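Proliferating cell nuclear antigen (Entamoeba histolytica, PDB 3P91) probably encircles DNA as a ring of three chains and raises the processivity of DNA polymerase delta during replication. Local coordinates at residues 15-20 and 91-96; 43-46 and 51-54; 46-51 and 212-217. All coordinates share one frame; numbering follows the deposited sequence.

Interaction 1 (15-20 and 91-96); sequences ALFKRV and CGLILD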
ATOM      1  N   ALA A  15       8.302   6.356 -21.142  1.00 32.49           N
ATOM      2  CA  ALA A  15       7.241   5.479 -20.660  1.00 30.67           C
ATOM      3  C   ALA A  15       7.146   4.205 -21.492  1.00 27.28           C
ATOM      4  O   ALA A  15       6.941   3.119 -20.955  1.00 28.56           O
ATOM      5  CB  ALA A  15       5.915   6.209 -20.667  1.00 29.86           C
ATOM      6  N   LEU A  16       7.304   4.346 -22.803  1.00 26.03           N
ATOM      7  CA  LEU A  16       7.184   3.221 -23.727  1.00 25.93           C
ATOM      8  C   LEU A  16       8.088   2.043 -23.358  1.00 24.46           C
ATOM      9  O   LEU A  16       7.634   0.904 -23.284  1.00 25.43           O
ATOM     10  CB  LEU A  16       7.462   3.685 -25.164  1.00 28.88           C
ATOM     11  CG  LEU A  16       7.129   2.795 -26.372  1.00 22.26           C
ATOM     12  CD1 LEU A  16       8.252   1.832 -26.704  1.00 21.23           C
ATOM     13  CD2 LEU A  16       5.825   2.054 -26.138  1.00 24.53           C
ATOM     14  N   PHE A  17       9.365   2.314 -23.121  1.00 23.73           N
ATOM     15  CA  PHE A  17      10.313   1.241 -22.852  1.00 22.89           C
ATOM     16  C   PHE A  17      10.192   0.675 -21.437  1.00 23.72           C
ATOM     17  O   PHE A  17      10.455  -0.503 -21.205  1.00 23.21           O
ATOM     18  CB  PHE A  17      11.734   1.719 -23.115  1.00 24.08           C
ATOM     19  CG  PHE A  17      12.745   0.612 -23.172  1.00 24.56           C
ATOM     20  CD1 PHE A  17      12.603  -0.425 -24.077  1.00 25.05           C
ATOM     21  CD2 PHE A  17      13.849   0.620 -22.338  1.00 22.75           C
ATOM     22  CE1 PHE A  17      13.538  -1.442 -24.141  1.00 24.45           C
ATOM     23  CE2 PHE A  17      14.787  -0.390 -22.397  1.00 23.66           C
ATOM     24  CZ  PHE A  17      14.630  -1.425 -23.302  1.00 24.60           C
ATOM     25  N   LYS A  18       9.800   1.521 -20.493  1.00 25.01           N
ATOM     26  CA  LYS A  18       9.515   1.072 -19.138  1.00 25.10           C
ATOM     27  C   LYS A  18       8.330   0.125 -19.129  1.00 22.64           C
ATOM     28  O   LYS A  18       8.356  -0.916 -18.477  1.00 24.26           O
ATOM     29  CB  LYS A  18       9.225   2.271 -18.237  1.00 28.47           C
ATOM     30  CG  LYS A  18      10.393   3.239 -18.119  1.00 30.63           C
ATOM     31  CD  LYS A  18      10.052   4.463 -17.278  1.00 31.90           C
ATOM     32  CE  LYS A  18       9.803   4.088 -15.835  1.00 34.15           C
ATOM     33  NZ  LYS A  18       9.773   5.304 -14.996  1.00 39.55           N
ATOM     34  N   ARG A  19       7.288   0.493 -19.858  1.00 22.75           N
ATOM     35  CA  ARG A  19       6.097  -0.339 -19.974  1.00 22.41           C
ATOM     36  C   ARG A  19       6.379  -1.646 -20.702  1.00 22.79           C
ATOM     37  O   ARG A  19       5.879  -2.701 -20.326  1.00 23.90           O
ATOM     38  CB  ARG A  19       5.003   0.437 -20.689  1.00 22.17           C
ATOM     39  CG  ARG A  19       4.541   1.600 -19.883  1.00 21.03           C
ATOM     40  CD  ARG A  19       3.664   2.529 -20.673  1.00 24.27           C
ATOM     41  NE  ARG A  19       3.102   3.535 -19.778  1.00 30.61           N
ATOM     42  CZ  ARG A  19       2.455   4.623 -20.175  1.00 33.37           C
ATOM     43  NH1 ARG A  19       2.289   4.857 -21.472  1.00 32.19           N
ATOM     44  NH2 ARG A  19       1.983   5.478 -19.272  1.00 29.98           N
ATOM     45  N   VAL A  20       7.188  -1.568 -21.750  1.00 24.71           N
ATOM     46  CA  VAL A  20       7.619  -2.753 -22.468  1.00 22.39           C
ATOM     47  C   VAL A  20       8.277  -3.741 -21.512  1.00 22.63           C
ATOM     48  O   VAL A  20       7.893  -4.909 -21.446  1.00 22.45           O
ATOM     49  CB  VAL A  20       8.600  -2.372 -23.584  1.00 20.81           C
ATOM     50  CG1 VAL A  20       9.433  -3.569 -24.022  1.00 20.52           C
ATOM     51  CG2 VAL A  20       7.852  -1.762 -24.743  1.00 19.16           C
ATOM     52  N   CYS A  91      11.614  11.945 -18.484  1.00 47.95           N
ATOM     53  CA  CYS A  91      13.016  12.075 -18.876  1.00 47.00           C
ATOM     54  C   CYS A  91      13.319  11.698 -20.323  1.00 42.67           C
ATOM     55  O   CYS A  91      12.469  11.157 -21.031  1.00 45.92           O
ATOM     56  CB  CYS A  91      13.891  11.235 -17.948  1.00 46.78           C
ATOM     57  SG  CYS A  91      14.049   9.511 -18.471  1.00 53.76           S
ATOM     58  N   GLY A  92      14.547  11.992 -20.741  1.00 37.65           N
ATOM     59  CA  GLY A  92      15.018  11.646 -22.066  1.00 34.28           C
ATOM     60  C   GLY A  92      15.850  10.388 -21.985  1.00 33.07           C
ATOM     61  O   GLY A  92      16.993  10.414 -21.534  1.00 34.00           O
ATOM     62  N   LEU A  93      15.278   9.277 -22.424  1.00 29.53           N
ATOM     63  CA  LEU A  93      15.925   7.990 -22.243  1.00 28.13           C
ATOM     64  C   LEU A  93      16.766   7.593 -23.455  1.00 27.62           C
ATOM     65  O   LEU A  93      16.277   7.542 -24.583  1.00 26.41           O
ATOM     66  CB  LEU A  93      14.887   6.914 -21.921  1.00 26.78           C
ATOM     67  CG  LEU A  93      15.461   5.515 -21.719  1.00 25.84           C
ATOM     68  CD1 LEU A  93      16.297   5.461 -20.465  1.00 27.23           C
ATOM     69  CD2 LEU A  93      14.352   4.500 -21.652  1.00 28.27           C
ATOM     70  N   ILE A  94      18.038   7.305 -23.205  1.00 25.95           N
ATOM     71  CA  ILE A  94      18.958   6.947 -24.262  1.00 23.54           C
ATOM     72  C   ILE A  94      19.621   5.625 -23.945  1.00 23.80           C
ATOM     73  O   ILE A  94      19.961   5.343 -22.798  1.00 21.97           O
ATOM     74  CB  ILE A  94      20.038   8.022 -24.450  1.00 25.15           C
ATOM     75  CG1 ILE A  94      19.392   9.364 -24.773  1.00 26.30           C
ATOM     76  CG2 ILE A  94      20.994   7.635 -25.564  1.00 25.84           C
ATOM     77  CD1 ILE A  94      20.300  10.531 -24.542  1.00 29.32           C
ATOM     78  N   LEU A  95      19.787   4.816 -24.982  1.00 23.21           N
ATOM     79  CA  LEU A  95      20.498   3.556 -24.883  1.00 23.25           C
ATOM     80  C   LEU A  95      21.754   3.648 -25.731  1.00 24.35           C
ATOM     81  O   LEU A  95      21.722   4.189 -26.833  1.00 24.58           O
ATOM     82  CB  LEU A  95      19.624   2.422 -25.397  1.00 21.13           C
ATOM     83  CG  LEU A  95      18.748   1.632 -24.426  1.00 22.58           C
ATOM     84  CD1 LEU A  95      18.222   2.471 -23.281  1.00 22.70           C
ATOM     85  CD2 LEU A  95      17.601   1.046 -25.216  1.00 21.64           C
ATOM     86  N   ASP A  96      22.860   3.128 -25.214  1.00 23.37           N
ATOM     87  CA  ASP A  96      24.101   3.105 -25.966  1.00 23.75           C
ATOM     88  C   ASP A  96      24.806   1.782 -25.754  1.00 24.80           C
ATOM     89  O   ASP A  96      24.817   1.250 -24.643  1.00 23.53           O
ATOM     90  CB  ASP A  96      25.028   4.247 -25.529  1.00 26.88           C
ATOM     91  CG  ASP A  96      24.712   5.572 -26.217  1.00 29.13           C
ATOM     92  OD1 ASP A  96      24.443   6.565 -25.508  1.00 30.99           O
ATOM     93  OD2 ASP A  96      24.762   5.634 -27.463  1.00 29.83           O
TER
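Phe17 reaches out from helix 14-25 and sets its ring against two leucines of strand 92-97, Leu93 and Leu95, which project from the same side of that strand. Its CG lies anti to the backbone N (chi1 -167°), a setting that carries the ring off the helix and toward the strand. Leu93 comes to it at roughly a right angle. With chi2 of 68°, CD2 becomes the far end of the leucine, and this one methyl serves both parts of the phenylalanine: Leu93 CD2 is 4.0 Å from Phe17 CD2 and 4.1 Å from Phe17 CB. Leu95 takes the next position along the ring, its CD2 lying 4.2 Å from Phe17 CE2. All three touching residues are buried. The backbones themselves stay well apart, with 8.8 Å between the CA atoms of Phe17 and Leu93, so side chains alone bridge the space.

Other residues close in around the ring: Phe11 of strand 7-11 stacks with it, Leu80 and Leu84 come from helix 77-84, and Ile57 from strand 52-57. The contact thus joins helix to sheet inside the N-terminal half of the chain, in keeping with the PCNA fold, where helices facing the central channel are backed by antiparallel sheets. Between these segments the attraction is purely dispersive and hydrophobic, depending on the fit of two methyls to one aromatic ring and demanding no precise bond direction.

Interaction 2 (43-46 and 51-54); sequences QCMD and SLVS
Strands 43-45 and 52-54 run antiparallel at 161°, 4.6 Å apart at their closest, with Cys44 and Val53 as the hydrogen-bonded pair between two non-hydrogen-bonded ones, Gln43 with Ser54 and Met45 with Leu52. The two bonds of the central pair differ: Val53 N to Cys44 O is short and nearly straight at 2.7 Å, whereas Cys44 N to Val53 O measures 3.1 Å. A further bond, from Asp46 N to Ser51 O (3.0 Å), closes the ladder where the strands give way to the loop, and its donor stands above the carbonyl plane.

On the face bearing Met45 and Leu52, those two side chains cross at a slant, and Met45 CG touches Leu52 CD2 at 3.9 Å. Gln43 and Ser54 continue this face. Cys44 and Val53 point to the other face and meet more loosely: Cys44 SG lies 4.5 Å from Val53 CB. At the loop end Asp46 has CG between its backbone N and carbonyl carbon (chi1 78°), which swings the carboxylate toward the start of the opposing segment, 51-54. There OD2 receives Ser51 N at 3.0 Å from above the carboxylate plane, while holding Val50 N as well. Ser51 OG sits 3.2 Å from Asp46 CB and also approaches Gln214.

This is the loop end of the hairpin formed by strands 39-45 and 52-57. Strand 247-253 continues the sheet beyond strand 52-57, and its Tyr252 touches Leu52 and Ser54. Val130 packs on Leu52 and Ile132 on Gln43, consistent with the interdomain connector passing over this face, where relatives bind partner peptides. On the opposite face, that of Cys44 and Val53, Val20 and Leu16 of helix 14-25 pack farther along strand 52-57, on Leu55 and Ile57.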
ATOM      1  N   GLN A  43      11.716 -12.285 -29.766  1.00 22.12           N
ATOM      2  CA  GLN A  43      10.911 -13.450 -30.088  1.00 24.99           C
ATOM      3  C   GLN A  43      11.475 -14.630 -29.338  1.00 26.33           C
ATOM      4  O   GLN A  43      12.586 -15.084 -29.622  1.00 25.58           O
ATOM      5  CB  GLN A  43      10.926 -13.751 -31.586  1.00 25.24           C
ATOM      6  CG  GLN A  43       9.903 -12.965 -32.376  1.00 26.92           C
ATOM      7  CD  GLN A  43       9.477 -13.669 -33.651  1.00 29.83           C
ATOM      8  OE1 GLN A  43      10.004 -14.731 -34.004  1.00 31.89           O
ATOM      9  NE2 GLN A  43       8.516 -13.076 -34.354  1.00 27.69           N
ATOM     10  N   CYS A  44      10.705 -15.118 -28.375  1.00 23.78           N
ATOM     11  CA  CYS A  44      11.158 -16.197 -27.519  1.00 24.32           C
ATOM     12  C   CYS A  44       9.971 -16.795 -26.786  1.00 25.93           C
ATOM     13  O   CYS A  44       8.883 -16.212 -26.764  1.00 25.29           O
ATOM     14  CB  CYS A  44      12.159 -15.664 -26.506  1.00 21.58           C
ATOM     15  SG  CYS A  44      11.405 -14.517 -25.347  1.00 24.86           S
ATOM     16  N   MET A  45      10.194 -17.959 -26.185  1.00 28.14           N
ATOM     17  CA  MET A  45       9.185 -18.627 -25.374  1.00 26.01           C
ATOM     18  C   MET A  45       9.132 -18.021 -23.994  1.00 26.60           C
ATOM     19  O   MET A  45      10.121 -17.472 -23.514  1.00 29.11           O
ATOM     20  CB  MET A  45       9.499 -20.113 -25.248  1.00 27.29           C
ATOM     21  CG  MET A  45       9.482 -20.842 -26.571  1.00 27.35           C
ATOM     22  SD  MET A  45       9.606 -22.616 -26.357  1.00 32.85           S
ATOM     23  CE  MET A  45      11.150 -22.744 -25.477  1.00 34.33           C
ATOM     24  N   ASP A  46       7.975 -18.125 -23.354  1.00 26.49           N
ATOM     25  CA  ASP A  46       7.831 -17.678 -21.977  1.00 26.28           C
ATOM     26  C   ASP A  46       8.706 -18.531 -21.073  1.00 24.99           C
ATOM     27  O   ASP A  46       9.282 -19.522 -21.509  1.00 27.44           O
ATOM     28  CB  ASP A  46       6.377 -17.807 -21.536  1.00 26.63           C
ATOM     29  CG  ASP A  46       6.003 -19.229 -21.188  1.00 25.15           C
ATOM     30  OD1 ASP A  46       5.391 -19.430 -20.128  1.00 27.57           O
ATOM     31  OD2 ASP A  46       6.325 -20.149 -21.964  1.00 27.43           O
ATOM     32  N   SER A  51       4.455 -20.846 -24.153  1.00 22.89           N
ATOM     33  CA  SER A  51       3.912 -19.850 -25.050  1.00 20.68           C
ATOM     34  C   SER A  51       5.025 -19.069 -25.716  1.00 22.80           C
ATOM     35  O   SER A  51       6.210 -19.314 -25.491  1.00 22.37           O
ATOM     36  CB  SER A  51       3.013 -18.887 -24.281  1.00 22.60           C
ATOM     37  OG  SER A  51       3.766 -18.160 -23.321  1.00 25.43           O
ATOM     38  N   LEU A  52       4.627 -18.105 -26.530  1.00 22.59           N
ATOM     39  CA  LEU A  52       5.558 -17.359 -27.346  1.00 21.52           C
ATOM     40  C   LEU A  52       5.325 -15.889 -27.090  1.00 21.82           C
ATOM     41  O   LEU A  52       4.180 -15.447 -26.996  1.00 21.18           O
ATOM     42  CB  LEU A  52       5.293 -17.670 -28.820  1.00 22.48           C
ATOM     43  CG  LEU A  52       6.426 -17.890 -29.821  1.00 26.03           C
ATOM     44  CD1 LEU A  52       6.931 -16.577 -30.421  1.00 26.25           C
ATOM     45  CD2 LEU A  52       7.553 -18.685 -29.182  1.00 28.38           C
ATOM     46  N   VAL A  53       6.415 -15.142 -26.959  1.00 22.29           N
ATOM     47  CA  VAL A  53       6.354 -13.692 -26.876  1.00 21.52           C
ATOM     48  C   VAL A  53       6.962 -13.102 -28.139  1.00 20.59           C
ATOM     49  O   VAL A  53       7.978 -13.587 -28.624  1.00 20.85           O
ATOM     50  CB  VAL A  53       7.142 -13.154 -25.663  1.00 23.03           C
ATOM     51  CG1 VAL A  53       6.858 -11.682 -25.471  1.00 18.81           C
ATOM     52  CG2 VAL A  53       6.802 -13.943 -24.406  1.00 24.86           C
ATOM     53  N   SER A  54       6.336 -12.051 -28.661  1.00 21.14           N
ATOM     54  CA  SER A  54       6.808 -11.380 -29.864  1.00 19.43           C
ATOM     55  C   SER A  54       6.734  -9.866 -29.727  1.00 20.31           C
ATOM     56  O   SER A  54       5.652  -9.293 -29.786  1.00 21.90           O
ATOM     57  CB  SER A  54       5.965 -11.801 -31.059  1.00 21.93           C
ATOM     58  OG  SER A  54       6.273 -11.016 -32.194  1.00 26.51           O
TER

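Interaction 3 (46-51 and 212-217); sequences DNSHVS and LKQISE
The hairpin loop 46-51, with a type I beta turn from Asp46 to His49, faces helix 212-218, so that a loop of the N-terminal domain meets a helix of the C-terminal one; as in relatives, this loop probably lies next to the groove where partner peptides bind. Gln214 is the helix residue that reaches across. Its CG is anti to the carbonyl carbon and the chain bends at chi2 (-76°), bringing the terminal amide in among Asp46, Val50 and Ser51. Ser51 OG lies 3.1 Å from Gln214 OE1 as modelled. Asp46 and Gln214 cross at about a right angle with their carboxylate and amide planes 89° apart, and Asp46 OD1 is 3.8 Å from Gln214 CD. From the apolar side, Val50 CG1 lies 4.0 Å from that same CD.

Within the loop, Asp46 is the organiser. Its OD2 uses the syn lone pair to take Val50 N at 2.6 Å, and OD1 takes a weak bond from Ser48 N. Asp46 O accepts twice from His49: from the backbone N at 3.0 Å, and from ND1 at 3.2 Å in the plane of the imidazole. Leu253 of strand 247-253 touches Val50, Ser51 and Gln214 alike.

With several N-H groups directed at it, the carboxylate is probably kept ionised. The loop thus probably presents a well-ordered polar surface to the helix, and an uncharged amide meets it without bringing a second charge to the domain boundary.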
ATOM      1  N   ASP A  46       7.975 -18.125 -23.354  1.00 26.49           N
ATOM      2  CA  ASP A  46       7.831 -17.678 -21.977  1.00 26.28           C
ATOM      3  C   ASP A  46       8.706 -18.531 -21.073  1.00 24.99           C
ATOM      4  O   ASP A  46       9.282 -19.522 -21.509  1.00 27.44           O
ATOM      5  CB  ASP A  46       6.377 -17.807 -21.536  1.00 26.63           C
ATOM      6  CG  ASP A  46       6.003 -19.229 -21.188  1.00 25.15           C
ATOM      7  OD1 ASP A  46       5.391 -19.430 -20.128  1.00 27.57           O
ATOM      8  OD2 ASP A  46       6.325 -20.149 -21.964  1.00 27.43           O
ATOM      9  N   ASN A  47       8.786 -18.146 -19.809  1.00 25.94           N
ATOM     10  CA  ASN A  47       9.510 -18.913 -18.801  1.00 26.66           C
ATOM     11  C   ASN A  47       9.204 -20.408 -18.796  1.00 26.80           C
ATOM     12  O   ASN A  47      10.109 -21.232 -18.673  1.00 25.72           O
ATOM     13  CB  ASN A  47       9.215 -18.344 -17.410  1.00 27.60           C
ATOM     14  CG  ASN A  47      10.094 -17.160 -17.072  1.00 29.22           C
ATOM     15  OD1 ASN A  47      11.286 -17.161 -17.364  1.00 28.15           O
ATOM     16  ND2 ASN A  47       9.507 -16.140 -16.461  1.00 29.19           N
ATOM     17  N   SER A  48       7.924 -20.752 -18.907  1.00 27.00           N
ATOM     18  CA  SER A  48       7.495 -22.145 -18.831  1.00 25.07           C
ATOM     19  C   SER A  48       7.652 -22.915 -20.135  1.00 27.44           C
ATOM     20  O   SER A  48       7.348 -24.106 -20.186  1.00 27.41           O
ATOM     21  CB  SER A  48       6.044 -22.218 -18.394  1.00 24.02           C
ATOM     22  OG  SER A  48       5.879 -21.571 -17.158  1.00 29.60           O
ATOM     23  N   HIS A  49       8.119 -22.245 -21.182  1.00 27.81           N
ATOM     24  CA  HIS A  49       8.250 -22.894 -22.468  1.00 26.01           C
ATOM     25  C   HIS A  49       6.900 -23.441 -22.843  1.00 25.22           C
ATOM     26  O   HIS A  49       6.760 -24.615 -23.169  1.00 26.32           O
ATOM     27  CB  HIS A  49       9.259 -24.029 -22.378  1.00 27.71           C
ATOM     28  CG  HIS A  49      10.667 -23.556 -22.245  1.00 31.38           C
ATOM     29  ND1 HIS A  49      10.985 -22.233 -22.024  1.00 32.66           N
ATOM     30  CD2 HIS A  49      11.843 -24.221 -22.315  1.00 31.88           C
ATOM     31  CE1 HIS A  49      12.297 -22.103 -21.964  1.00 34.38           C
ATOM     32  NE2 HIS A  49      12.842 -23.293 -22.137  1.00 35.17           N
ATOM     33  N   VAL A  50       5.902 -22.573 -22.779  1.00 25.67           N
ATOM     34  CA  VAL A  50       4.519 -22.957 -22.997  1.00 25.95           C
ATOM     35  C   VAL A  50       3.910 -22.051 -24.049  1.00 25.33           C
ATOM     36  O   VAL A  50       2.980 -22.433 -24.757  1.00 26.75           O
ATOM     37  CB  VAL A  50       3.709 -22.839 -21.686  1.00 24.70           C
ATOM     38  CG1 VAL A  50       2.267 -22.506 -21.975  1.00 27.63           C
ATOM     39  CG2 VAL A  50       3.820 -24.114 -20.872  1.00 22.92           C
ATOM     40  N   SER A  51       4.455 -20.846 -24.153  1.00 22.89           N
ATOM     41  CA  SER A  51       3.912 -19.850 -25.050  1.00 20.68           C
ATOM     42  C   SER A  51       5.025 -19.069 -25.716  1.00 22.80           C
ATOM     43  O   SER A  51       6.210 -19.314 -25.491  1.00 22.37           O
ATOM     44  CB  SER A  51       3.013 -18.887 -24.281  1.00 22.60           C
ATOM     45  OG  SER A  51       3.766 -18.160 -23.321  1.00 25.43           O
ATOM     46  N   LEU A 212      -4.882 -20.337 -17.315  1.00 24.32           N
ATOM     47  CA  LEU A 212      -5.243 -19.041 -16.751  1.00 22.98           C
ATOM     48  C   LEU A 212      -4.013 -18.268 -16.287  1.00 24.01           C
ATOM     49  O   LEU A 212      -3.971 -17.039 -16.386  1.00 24.64           O
ATOM     50  CB  LEU A 212      -6.270 -19.191 -15.618  1.00 24.49           C
ATOM     51  CG  LEU A 212      -6.703 -17.943 -14.830  1.00 24.71           C
ATOM     52  CD1 LEU A 212      -7.232 -16.838 -15.735  1.00 21.30           C
ATOM     53  CD2 LEU A 212      -7.742 -18.304 -13.776  1.00 23.32           C
ATOM     54  N   LYS A 213      -3.004 -18.984 -15.799  1.00 23.59           N
ATOM     55  CA  LYS A 213      -1.775 -18.333 -15.352  1.00 23.59           C
ATOM     56  C   LYS A 213      -1.173 -17.477 -16.453  1.00 23.06           C
ATOM     57  O   LYS A 213      -0.710 -16.368 -16.203  1.00 28.60           O
ATOM     58  CB  LYS A 213      -0.747 -19.357 -14.868  1.00 24.16           C
ATOM     59  N   GLN A 214      -1.187 -17.994 -17.674  1.00 22.18           N
ATOM     60  CA  GLN A 214      -0.604 -17.303 -18.816  1.00 23.36           C
ATOM     61  C   GLN A 214      -1.422 -16.106 -19.204  1.00 23.38           C
ATOM     62  O   GLN A 214      -0.896 -15.015 -19.392  1.00 23.91           O
ATOM     63  CB  GLN A 214      -0.576 -18.237 -20.014  1.00 25.86           C
ATOM     64  CG  GLN A 214       0.152 -19.508 -19.744  1.00 25.53           C
ATOM     65  CD  GLN A 214       1.618 -19.281 -19.743  1.00 26.42           C
ATOM     66  OE1 GLN A 214       2.160 -18.683 -20.675  1.00 27.76           O
ATOM     67  NE2 GLN A 214       2.283 -19.726 -18.689  1.00 30.72           N
ATOM     68  N   ILE A 215      -2.718 -16.335 -19.369  1.00 24.19           N
ATOM     69  CA  ILE A 215      -3.626 -15.290 -19.790  1.00 22.22           C
ATOM     70  C   ILE A 215      -3.470 -14.144 -18.818  1.00 23.70           C
ATOM     71  O   ILE A 215      -3.219 -13.005 -19.210  1.00 24.44           O
ATOM     72  CB  ILE A 215      -5.084 -15.783 -19.778  1.00 22.85           C
ATOM     73  CG1 ILE A 215      -5.243 -17.018 -20.666  1.00 21.18           C
ATOM     74  CG2 ILE A 215      -6.031 -14.679 -20.210  1.00 23.19           C
ATOM     75  CD1 ILE A 215      -4.834 -16.794 -22.099  1.00 21.50           C
ATOM     76  N   SER A 216      -3.579 -14.470 -17.535  1.00 24.37           N
ATOM     77  CA  SER A 216      -3.553 -13.464 -16.487  1.00 26.53           C
ATOM     78  C   SER A 216      -2.205 -12.737 -16.384  1.00 26.13           C
ATOM     79  O   SER A 216      -2.167 -11.558 -16.029  1.00 28.54           O
ATOM     80  CB  SER A 216      -3.949 -14.080 -15.143  1.00 28.09           C
ATOM     81  OG  SER A 216      -2.879 -14.827 -14.596  1.00 31.74           O
ATOM     82  N   GLU A 217      -1.109 -13.431 -16.690  1.00 25.19           N
ATOM     83  CA  GLU A 217       0.210 -12.792 -16.729  1.00 21.89           C
ATOM     84  C   GLU A 217       0.338 -11.945 -17.991  1.00 24.22           C
ATOM     85  O   GLU A 217       0.909 -10.862 -17.969  1.00 26.51           O
ATOM     86  CB  GLU A 217       1.332 -13.834 -16.660  1.00 18.35           C
TER

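In the fold
Interactions 2 and 3 are neighbours, their centres about 9 Å apart, and share Asp46 and Ser51: the loop that closes the hairpin in one is what meets the C-terminal domain in the other. Interaction 1 lies farther off, about 22 Å between centres from interaction 2 and about 25 Å from interaction 3, on the other side of the chain's centre from the latter. Strand 52-57 links interactions 1 and 2, because Ile57 packs on Phe17 while the strand's start belongs to the hairpin. In sequence, interaction 2 is nested inside the loop closed by interaction 1, whereas interaction 3 leaves it for the second domain. Interactions 2 and 3 probably border the partner-peptide groove known from relatives.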